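Local structure of spore germination protein B3 (Bacillus subtilis subsp. subtilis, 3N54) at residues Tyr299-Val304 / His324-Phe329; Gly162-Ile167 / Ile185-Asn190. The protein takes part in the germination response of spores to the mixture of L-asparagine, glucose, fructose and potassium ions, as a lipoprotein component of a germinant receptor. All blocks are in the same frame, centred on the assembly; numbering follows the deposited sequence.

Interaction 1 (Tyr299-Val304 / His324-Phe329); sequences YKTDPV and HWDEIF
Thr-301 and Asp-302, in the loop after helix 271-299, meet the first turn of helix 325-331, and Asp-302 forms an Asx turn. The carbonyl oxygen of Lys-300, just past the helix end, lies against CB of Asp-326. The hydroxyl of Thr-301, whose side chain runs alongside that of Asp-326, gives a hydrogen bond to its OD2 (OG1 to OD2 2.9 Å) from above the carboxylate plane. OG1 also bonds to Ser-164, while OD1 of Asp-326 forms a salt bridge with Arg-187. The backbone N of Asp-302 bonds only weakly to OD1 of Asp-326, and a first torsion of 158° swings its carboxylate away from that N to the indole edge of Trp-325. OD1 accepts from N of Val-304 at 3.0 Å, closing the turn, and OD2 takes a bond from the backbone N of Ser-307 as well as the indole N-H. Alanine in its place would lack both oxygens and is likely to leave the indole N-H and N of Val-304 without an acceptor. CB of Asp-302 sits centrally over one face of the Phe-329 ring, a CH-pi contact 3.7 Å from the centroid. NE1 of Trp-325 reaches the anti lone pair of Asp-302 OD2 at 2.8 Å, 162° at the hydrogen.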
ATOM      1  N   TYR A 299       0.682  -6.086  14.115  1.00 46.45           N
ATOM      2  CA  TYR A 299       1.209  -6.526  12.813  1.00 46.99           C
ATOM      3  C   TYR A 299       2.658  -7.019  12.891  1.00 48.75           C
ATOM      4  O   TYR A 299       3.077  -7.829  12.067  1.00 50.16           O
ATOM      5  CB  TYR A 299       1.047  -5.415  11.765  1.00 43.89           C
ATOM      6  CG  TYR A 299      -0.384  -4.954  11.682  1.00 42.91           C
ATOM      7  CD1 TYR A 299      -0.744  -3.649  12.010  1.00 40.60           C
ATOM      8  CD2 TYR A 299      -1.396  -5.849  11.353  1.00 45.05           C
ATOM      9  CE1 TYR A 299      -2.076  -3.243  11.970  1.00 39.94           C
ATOM     10  CE2 TYR A 299      -2.723  -5.456  11.316  1.00 44.76           C
ATOM     11  CZ  TYR A 299      -3.053  -4.152  11.620  1.00 42.31           C
ATOM     12  OH  TYR A 299      -4.371  -3.769  11.572  1.00 44.30           O
ATOM     13  N   LYS A 300       3.409  -6.530  13.875  1.00 49.45           N
ATOM     14  CA  LYS A 300       4.783  -6.973  14.118  1.00 51.74           C
ATOM     15  C   LYS A 300       5.716  -6.753  12.920  1.00 51.13           C
ATOM     16  O   LYS A 300       6.533  -7.623  12.583  1.00 53.03           O
ATOM     17  CB  LYS A 300       4.808  -8.449  14.544  1.00 55.70           C
ATOM     18  CG  LYS A 300       3.973  -8.765  15.788  1.00 58.40           C
ATOM     19  CD  LYS A 300       4.059 -10.247  16.136  1.00 63.32           C
ATOM     20  CE  LYS A 300       3.253 -10.582  17.377  1.00 66.65           C
ATOM     21  NZ  LYS A 300       3.248 -12.042  17.672  1.00 72.04           N
ATOM     22  N   THR A 301       5.590  -5.599  12.274  1.00 48.73           N
ATOM     23  CA  THR A 301       6.514  -5.250  11.203  1.00 48.19           C
ATOM     24  C   THR A 301       6.665  -3.737  11.056  1.00 46.24           C
ATOM     25  O   THR A 301       5.788  -2.967  11.454  1.00 44.56           O
ATOM     26  CB  THR A 301       6.107  -5.890   9.861  1.00 48.43           C
ATOM     27  OG1 THR A 301       7.259  -5.968   9.011  1.00 49.12           O
ATOM     28  CG2 THR A 301       4.989  -5.101   9.171  1.00 45.93           C
ATOM     29  N   ASP A 302       7.808  -3.344  10.503  1.00 46.69           N
ATOM     30  CA  ASP A 302       8.169  -1.956  10.257  1.00 45.81           C
ATOM     31  C   ASP A 302       8.020  -1.703   8.758  1.00 44.85           C
ATOM     32  O   ASP A 302       8.902  -2.079   7.981  1.00 45.99           O
ATOM     33  CB  ASP A 302       9.610  -1.708  10.738  1.00 47.77           C
ATOM     34  CG  ASP A 302      10.280  -0.496  10.074  1.00 48.48           C
ATOM     35  OD1 ASP A 302       9.578   0.421   9.596  1.00 48.16           O
ATOM     36  OD2 ASP A 302      11.536  -0.468  10.040  1.00 51.53           O
ATOM     37  N   PRO A 303       6.894  -1.087   8.341  1.00 43.11           N
ATOM     38  CA  PRO A 303       6.653  -0.816   6.930  1.00 42.62           C
ATOM     39  C   PRO A 303       7.018   0.611   6.519  1.00 42.31           C
ATOM     40  O   PRO A 303       6.569   1.078   5.471  1.00 41.84           O
ATOM     41  CB  PRO A 303       5.141  -1.011   6.816  1.00 41.85           C
ATOM     42  CG  PRO A 303       4.610  -0.528   8.158  1.00 40.80           C
ATOM     43  CD  PRO A 303       5.743  -0.652   9.158  1.00 41.99           C
ATOM     44  N   VAL A 304       7.822   1.295   7.328  1.00 43.13           N
ATOM     45  CA  VAL A 304       8.162   2.694   7.061  1.00 43.96           C
ATOM     46  C   VAL A 304       9.672   2.945   7.062  1.00 46.70           C
ATOM     47  O   VAL A 304      10.127   4.074   7.253  1.00 47.63           O
ATOM     48  CB  VAL A 304       7.448   3.636   8.062  1.00 43.23           C
ATOM     49  CG1 VAL A 304       5.960   3.670   7.759  1.00 41.59           C
ATOM     50  CG2 VAL A 304       7.707   3.202   9.491  1.00 42.76           C
ATOM     51  N   HIS A 324      16.762 -10.237  11.929  1.00 66.66           N
ATOM     52  CA  HIS A 324      15.571 -10.276  12.785  1.00 66.68           C
ATOM     53  C   HIS A 324      15.195  -8.863  13.240  1.00 66.00           C
ATOM     54  O   HIS A 324      14.994  -8.601  14.430  1.00 65.98           O
ATOM     55  CB  HIS A 324      15.813 -11.205  13.984  1.00 67.07           C
ATOM     56  CG  HIS A 324      17.092 -10.926  14.717  1.00 68.44           C
ATOM     57  ND1 HIS A 324      18.305 -11.445  14.317  1.00 70.02           N
ATOM     58  CD2 HIS A 324      17.346 -10.181  15.818  1.00 69.62           C
ATOM     59  CE1 HIS A 324      19.253 -11.029  15.140  1.00 70.32           C
ATOM     60  NE2 HIS A 324      18.697 -10.260  16.060  1.00 70.28           N
ATOM     61  N   TRP A 325      15.097  -7.955  12.274  1.00 65.18           N
ATOM     62  CA  TRP A 325      14.805  -6.553  12.563  1.00 64.58           C
ATOM     63  C   TRP A 325      13.404  -6.320  13.123  1.00 64.10           C
ATOM     64  O   TRP A 325      13.224  -5.453  13.974  1.00 63.97           O
ATOM     65  CB  TRP A 325      14.998  -5.694  11.314  1.00 64.53           C
ATOM     66  CG  TRP A 325      14.399  -4.346  11.459  1.00 64.42           C
ATOM     67  CD1 TRP A 325      13.380  -3.822  10.728  1.00 63.97           C
ATOM     68  CD2 TRP A 325      14.743  -3.361  12.437  1.00 64.66           C
ATOM     69  NE1 TRP A 325      13.084  -2.559  11.168  1.00 63.89           N
ATOM     70  CE2 TRP A 325      13.906  -2.250  12.219  1.00 64.36           C
ATOM     71  CE3 TRP A 325      15.681  -3.308  13.473  1.00 64.82           C
ATOM     72  CZ2 TRP A 325      13.979  -1.093  12.997  1.00 64.96           C
ATOM     73  CZ3 TRP A 325      15.756  -2.158  14.245  1.00 65.00           C
ATOM     74  CH2 TRP A 325      14.910  -1.065  14.003  1.00 64.98           C
ATOM     75  N   ASP A 326      12.417  -7.075  12.647  1.00 63.57           N
ATOM     76  CA  ASP A 326      11.050  -6.924  13.151  1.00 63.31           C
ATOM     77  C   ASP A 326      10.970  -7.258  14.646  1.00 63.50           C
ATOM     78  O   ASP A 326      10.286  -6.561  15.399  1.00 63.31           O
ATOM     79  CB  ASP A 326      10.056  -7.762  12.333  1.00 62.94           C
ATOM     80  CG  ASP A 326       9.694  -7.110  10.994  1.00 61.91           C
ATOM     81  OD1 ASP A 326       9.954  -5.897  10.814  1.00 58.83           O
ATOM     82  OD2 ASP A 326       9.132  -7.812  10.127  1.00 60.00           O
ATOM     83  N   GLU A 327      11.686  -8.301  15.070  1.00 63.61           N
ATOM     84  CA  GLU A 327      11.761  -8.670  16.487  1.00 63.70           C
ATOM     85  C   GLU A 327      12.291  -7.495  17.300  1.00 63.07           C
ATOM     86  O   GLU A 327      11.722  -7.135  18.325  1.00 63.25           O
ATOM     87  CB  GLU A 327      12.662  -9.895  16.680  1.00 64.12           C
ATOM     88  CG  GLU A 327      12.762 -10.396  18.131  1.00 66.02           C
ATOM     89  CD  GLU A 327      13.810 -11.495  18.332  1.00 68.45           C
ATOM     90  OE1 GLU A 327      14.040 -11.878  19.500  1.00 69.78           O
ATOM     91  OE2 GLU A 327      14.404 -11.975  17.333  1.00 70.08           O
ATOM     92  N   ILE A 328      13.377  -6.896  16.825  1.00 62.47           N
ATOM     93  CA  ILE A 328      13.984  -5.740  17.484  1.00 61.95           C
ATOM     94  C   ILE A 328      13.056  -4.530  17.433  1.00 61.58           C
ATOM     95  O   ILE A 328      12.948  -3.777  18.405  1.00 61.44           O
ATOM     96  CB  ILE A 328      15.342  -5.373  16.835  1.00 61.94           C
ATOM     97  CG1 ILE A 328      16.380  -6.471  17.095  1.00 62.28           C
ATOM     98  CG2 ILE A 328      15.856  -4.041  17.359  1.00 61.51           C
ATOM     99  CD1 ILE A 328      16.763  -6.640  18.561  1.00 62.59           C
ATOM    100  N   PHE A 329      12.397  -4.343  16.291  1.00 61.08           N
ATOM    101  CA  PHE A 329      11.449  -3.241  16.115  1.00 60.54           C
ATOM    102  C   PHE A 329      10.336  -3.299  17.165  1.00 60.82           C
ATOM    103  O   PHE A 329       9.966  -2.277  17.735  1.00 60.69           O
ATOM    104  CB  PHE A 329      10.854  -3.264  14.701  1.00 60.15           C
ATOM    105  CG  PHE A 329       9.740  -2.275  14.491  1.00 57.68           C
ATOM    106  CD1 PHE A 329      10.000  -0.916  14.467  1.00 55.99           C
ATOM    107  CD2 PHE A 329       8.437  -2.707  14.306  1.00 55.82           C
ATOM    108  CE1 PHE A 329       8.979  -0.004  14.266  1.00 55.55           C
ATOM    109  CE2 PHE A 329       7.410  -1.801  14.101  1.00 54.77           C
ATOM    110  CZ  PHE A 329       7.682  -0.450  14.082  1.00 54.73           C
TER

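Interaction 2 (Gly162-Ile167 / Ile185-Asn190); sequences GYSYLI and IKRGSN
Tyr-165 and Ile-185 form a hydrogen-bonded antiparallel pair in the beta hairpin of strands 165-172 and 177-186, and their side chains lie on the same face of the sheet. Both backbone bonds of the pair are made, N of Tyr-165 to O of Ile-185 at 3.0 Å and N of Ile-185 to O of Tyr-165 at 2.9 Å. The phenol takes the position between its own backbone N and carbonyl carbon (chi1 58°), folding the ring back over its partner. CB of Ile-185 therefore lies over one ring face, 3.9 Å from the centroid and displaced toward the rim, with CG1 near CE2 and CG2 near the hydroxyl end. CG2 of Ile-167 meets CG1 of the same isoleucine. A water beside the ring donates to both O of Tyr-163 and OD1 of Asn-190, whose amide also bonds to Asn-86 through ND2 and to Ser-159 through OD1.

Beyond the paired strands, Arg-187 curls back across Gly-162 to Ser-164, its chain bent at chi2 and chi3. Its NE bonds to O of Gly-162 at 3.0 Å, tilted from the carbonyl plane, while NH2 adds a weak second bond to that oxygen. One face of the guanidinium lies over the backbone N of Ser-164, 3.6 Å from the plane. The serine hydroxyl in turn accepts from N of Arg-187 (OG to N 2.8 Å); the outside partners are Thr-301 for OG and Asp-326 for NH1.

Gly-162 closes helix 152-160 as the C-prime residue of a Schellman motif, so the guanidinium grips the exit from that helix. On the Tyr-165 side, Val-87 of helix 87-94 packs against the phenol, Leu-192 of strand 191-196 touches Ile-185, and Leu-106 and Ala-108 of strand 105-109 touch Ile-167.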
ATOM      1  N   GLY A 162      13.551  -7.578   0.674  1.00 48.29           N
ATOM      2  CA  GLY A 162      13.098  -7.957   2.011  1.00 49.04           C
ATOM      3  C   GLY A 162      12.551  -6.837   2.881  1.00 47.33           C
ATOM      4  O   GLY A 162      12.709  -6.867   4.099  1.00 48.91           O
ATOM      5  N   TYR A 163      11.901  -5.855   2.266  1.00 44.67           N
ATOM      6  CA  TYR A 163      11.303  -4.750   3.013  1.00 43.22           C
ATOM      7  C   TYR A 163       9.810  -4.916   3.161  1.00 41.47           C
ATOM      8  O   TYR A 163       9.141  -5.379   2.240  1.00 40.66           O
ATOM      9  CB  TYR A 163      11.557  -3.414   2.322  1.00 42.02           C
ATOM     10  CG  TYR A 163      12.955  -2.897   2.501  1.00 43.62           C
ATOM     11  CD1 TYR A 163      13.299  -2.135   3.616  1.00 44.88           C
ATOM     12  CD2 TYR A 163      13.936  -3.171   1.567  1.00 44.04           C
ATOM     13  CE1 TYR A 163      14.587  -1.661   3.786  1.00 46.98           C
ATOM     14  CE2 TYR A 163      15.216  -2.702   1.727  1.00 46.34           C
ATOM     15  CZ  TYR A 163      15.540  -1.947   2.837  1.00 48.00           C
ATOM     16  OH  TYR A 163      16.820  -1.480   2.988  1.00 51.78           O
ATOM     17  N   SER A 164       9.308  -4.565   4.343  1.00 41.52           N
ATOM     18  CA  SER A 164       7.886  -4.382   4.551  1.00 39.92           C
ATOM     19  C   SER A 164       7.595  -2.963   4.083  1.00 38.54           C
ATOM     20  O   SER A 164       8.465  -2.095   4.140  1.00 38.92           O
ATOM     21  CB  SER A 164       7.494  -4.556   6.014  1.00 41.06           C
ATOM     22  OG  SER A 164       7.611  -5.905   6.432  1.00 42.86           O
ATOM     23  N   TYR A 165       6.381  -2.719   3.611  1.00 37.46           N
ATOM     24  CA  TYR A 165       6.029  -1.396   3.095  1.00 36.80           C
ATOM     25  C   TYR A 165       4.526  -1.179   3.050  1.00 35.69           C
ATOM     26  O   TYR A 165       3.739  -2.114   3.233  1.00 35.49           O
ATOM     27  CB  TYR A 165       6.624  -1.193   1.693  1.00 37.03           C
ATOM     28  CG  TYR A 165       6.187  -2.222   0.682  1.00 37.40           C
ATOM     29  CD1 TYR A 165       6.851  -3.437   0.572  1.00 40.12           C
ATOM     30  CD2 TYR A 165       5.109  -1.983  -0.166  1.00 38.17           C
ATOM     31  CE1 TYR A 165       6.455  -4.389  -0.357  1.00 41.78           C
ATOM     32  CE2 TYR A 165       4.701  -2.931  -1.096  1.00 39.44           C
ATOM     33  CZ  TYR A 165       5.379  -4.129  -1.188  1.00 41.48           C
ATOM     34  OH  TYR A 165       4.985  -5.076  -2.108  1.00 45.17           O
ATOM     35  N   LEU A 166       4.143   0.070   2.809  1.00 35.21           N
ATOM     36  CA  LEU A 166       2.747   0.435   2.714  1.00 34.60           C
ATOM     37  C   LEU A 166       2.348   0.630   1.253  1.00 34.52           C
ATOM     38  O   LEU A 166       3.160   0.992   0.412  1.00 34.96           O
ATOM     39  CB  LEU A 166       2.471   1.711   3.509  1.00 34.80           C
ATOM     40  CG  LEU A 166       2.742   1.688   5.019  1.00 35.52           C
ATOM     41  CD1 LEU A 166       2.509   3.071   5.630  1.00 34.99           C
ATOM     42  CD2 LEU A 166       1.897   0.634   5.734  1.00 33.47           C
ATOM     43  N   ILE A 167       1.076   0.385   0.981  1.00 34.34           N
ATOM     44  CA  ILE A 167       0.480   0.581  -0.320  1.00 34.65           C
ATOM     45  C   ILE A 167      -0.847   1.315  -0.109  1.00 35.02           C
ATOM     46  O   ILE A 167      -1.638   0.912   0.735  1.00 35.01           O
ATOM     47  CB  ILE A 167       0.257  -0.772  -1.003  1.00 34.48           C
ATOM     48  CG1 ILE A 167      -0.464  -0.604  -2.341  1.00 35.73           C
ATOM     49  CG2 ILE A 167      -0.536  -1.688  -0.098  1.00 34.98           C
ATOM     50  CD1 ILE A 167      -0.565  -1.909  -3.134  1.00 37.27           C
ATOM     51  N   ILE A 185       2.152  -4.492   3.735  1.00 35.67           N
ATOM     52  CA  ILE A 185       2.736  -5.675   3.113  1.00 36.94           C
ATOM     53  C   ILE A 185       3.961  -6.089   3.916  1.00 38.71           C
ATOM     54  O   ILE A 185       4.885  -5.299   4.106  1.00 38.40           O
ATOM     55  CB  ILE A 185       3.152  -5.422   1.635  1.00 36.56           C
ATOM     56  CG1 ILE A 185       2.017  -4.757   0.844  1.00 36.00           C
ATOM     57  CG2 ILE A 185       3.567  -6.719   0.967  1.00 37.22           C
ATOM     58  CD1 ILE A 185       0.714  -5.532   0.854  1.00 37.66           C
ATOM     59  N   LYS A 186       3.963  -7.325   4.400  1.00 41.15           N
ATOM     60  CA  LYS A 186       5.048  -7.801   5.248  1.00 43.85           C
ATOM     61  C   LYS A 186       6.168  -8.431   4.427  1.00 45.13           C
ATOM     62  O   LYS A 186       5.921  -9.088   3.419  1.00 44.81           O
ATOM     63  CB  LYS A 186       4.520  -8.801   6.271  1.00 46.22           C
ATOM     64  CG  LYS A 186       5.536  -9.191   7.343  1.00 49.90           C
ATOM     65  CD  LYS A 186       4.841  -9.882   8.486  1.00 53.84           C
ATOM     66  CE  LYS A 186       5.763 -10.156   9.658  1.00 57.80           C
ATOM     67  NZ  LYS A 186       4.923 -10.377  10.892  1.00 60.09           N
ATOM     68  N   ARG A 187       7.398  -8.224   4.887  1.00 47.01           N
ATOM     69  CA  ARG A 187       8.594  -8.741   4.225  1.00 48.88           C
ATOM     70  C   ARG A 187       8.591 -10.261   4.218  1.00 51.51           C
ATOM     71  O   ARG A 187       7.903 -10.892   5.023  1.00 52.89           O
ATOM     72  CB  ARG A 187       9.850  -8.219   4.925  1.00 50.47           C
ATOM     73  CG  ARG A 187      10.173  -8.870   6.284  1.00 54.94           C
ATOM     74  CD  ARG A 187      10.521  -7.825   7.349  1.00 57.73           C
ATOM     75  NE  ARG A 187      11.382  -6.767   6.825  1.00 59.28           N
ATOM     76  CZ  ARG A 187      11.411  -5.507   7.263  1.00 59.07           C
ATOM     77  NH1 ARG A 187      10.626  -5.097   8.250  1.00 58.08           N
ATOM     78  NH2 ARG A 187      12.229  -4.639   6.681  1.00 60.45           N
ATOM     79  N   GLY A 188       9.363 -10.840   3.307  1.00 52.84           N
ATOM     80  CA  GLY A 188       9.447 -12.289   3.175  1.00 55.66           C
ATOM     81  C   GLY A 188       8.235 -12.841   2.449  1.00 54.86           C
ATOM     82  O   GLY A 188       8.322 -13.216   1.279  1.00 54.98           O
ATOM     83  N   SER A 189       7.101 -12.882   3.147  1.00 53.86           N
ATOM     84  CA  SER A 189       5.864 -13.404   2.572  1.00 53.50           C
ATOM     85  C   SER A 189       5.352 -12.522   1.442  1.00 50.31           C
ATOM     86  O   SER A 189       4.748 -13.005   0.486  1.00 50.66           O
ATOM     87  CB  SER A 189       4.786 -13.501   3.642  1.00 53.65           C
ATOM     88  OG  SER A 189       4.409 -12.205   4.079  1.00 51.13           O
ATOM     89  N   ASN A 190       5.576 -11.217   1.572  1.00 47.48           N
ATOM     90  CA  ASN A 190       5.100 -10.258   0.595  1.00 44.99           C
ATOM     91  C   ASN A 190       3.559 -10.269   0.565  1.00 43.81           C
ATOM     92  O   ASN A 190       2.944 -10.026  -0.475  1.00 43.13           O
ATOM     93  CB  ASN A 190       5.699 -10.604  -0.770  1.00 46.18           C
ATOM     94  CG  ASN A 190       6.199  -9.405  -1.528  1.00 44.82           C
ATOM     95  OD1 ASN A 190       6.210  -8.283  -1.040  1.00 45.36           O
ATOM     96  ND2 ASN A 190       6.635  -9.650  -2.740  1.00 48.01           N
TER
HETATM   97  O   HOH W   1       8.029  -7.595   0.877  1.00 52.59           O

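Overall arrangement
Interactions 1 and 2 share one polar seam, their centres about 10 Å apart, and illustrate how two modest contacts can be joined. Thr-301 OG1 and Ser-164 OG approach to 2.6 Å, a probable hydrogen bond, and Asp-326 OD1 meets Arg-187 NH1 in a salt bridge of 2.8 Å. The charge pair probably steadies both groups, since the arginine also bonds to O of Gly-162, just past helix 152-160, and the aspartate also accepts from Thr-301. The segments of interaction 2 precede those of interaction 1 in the chain. Together they join the hairpin of the five-stranded mixed sheet to helix 325-331 and the loop after helix 271-299, where two parts of the elongated molecule meet.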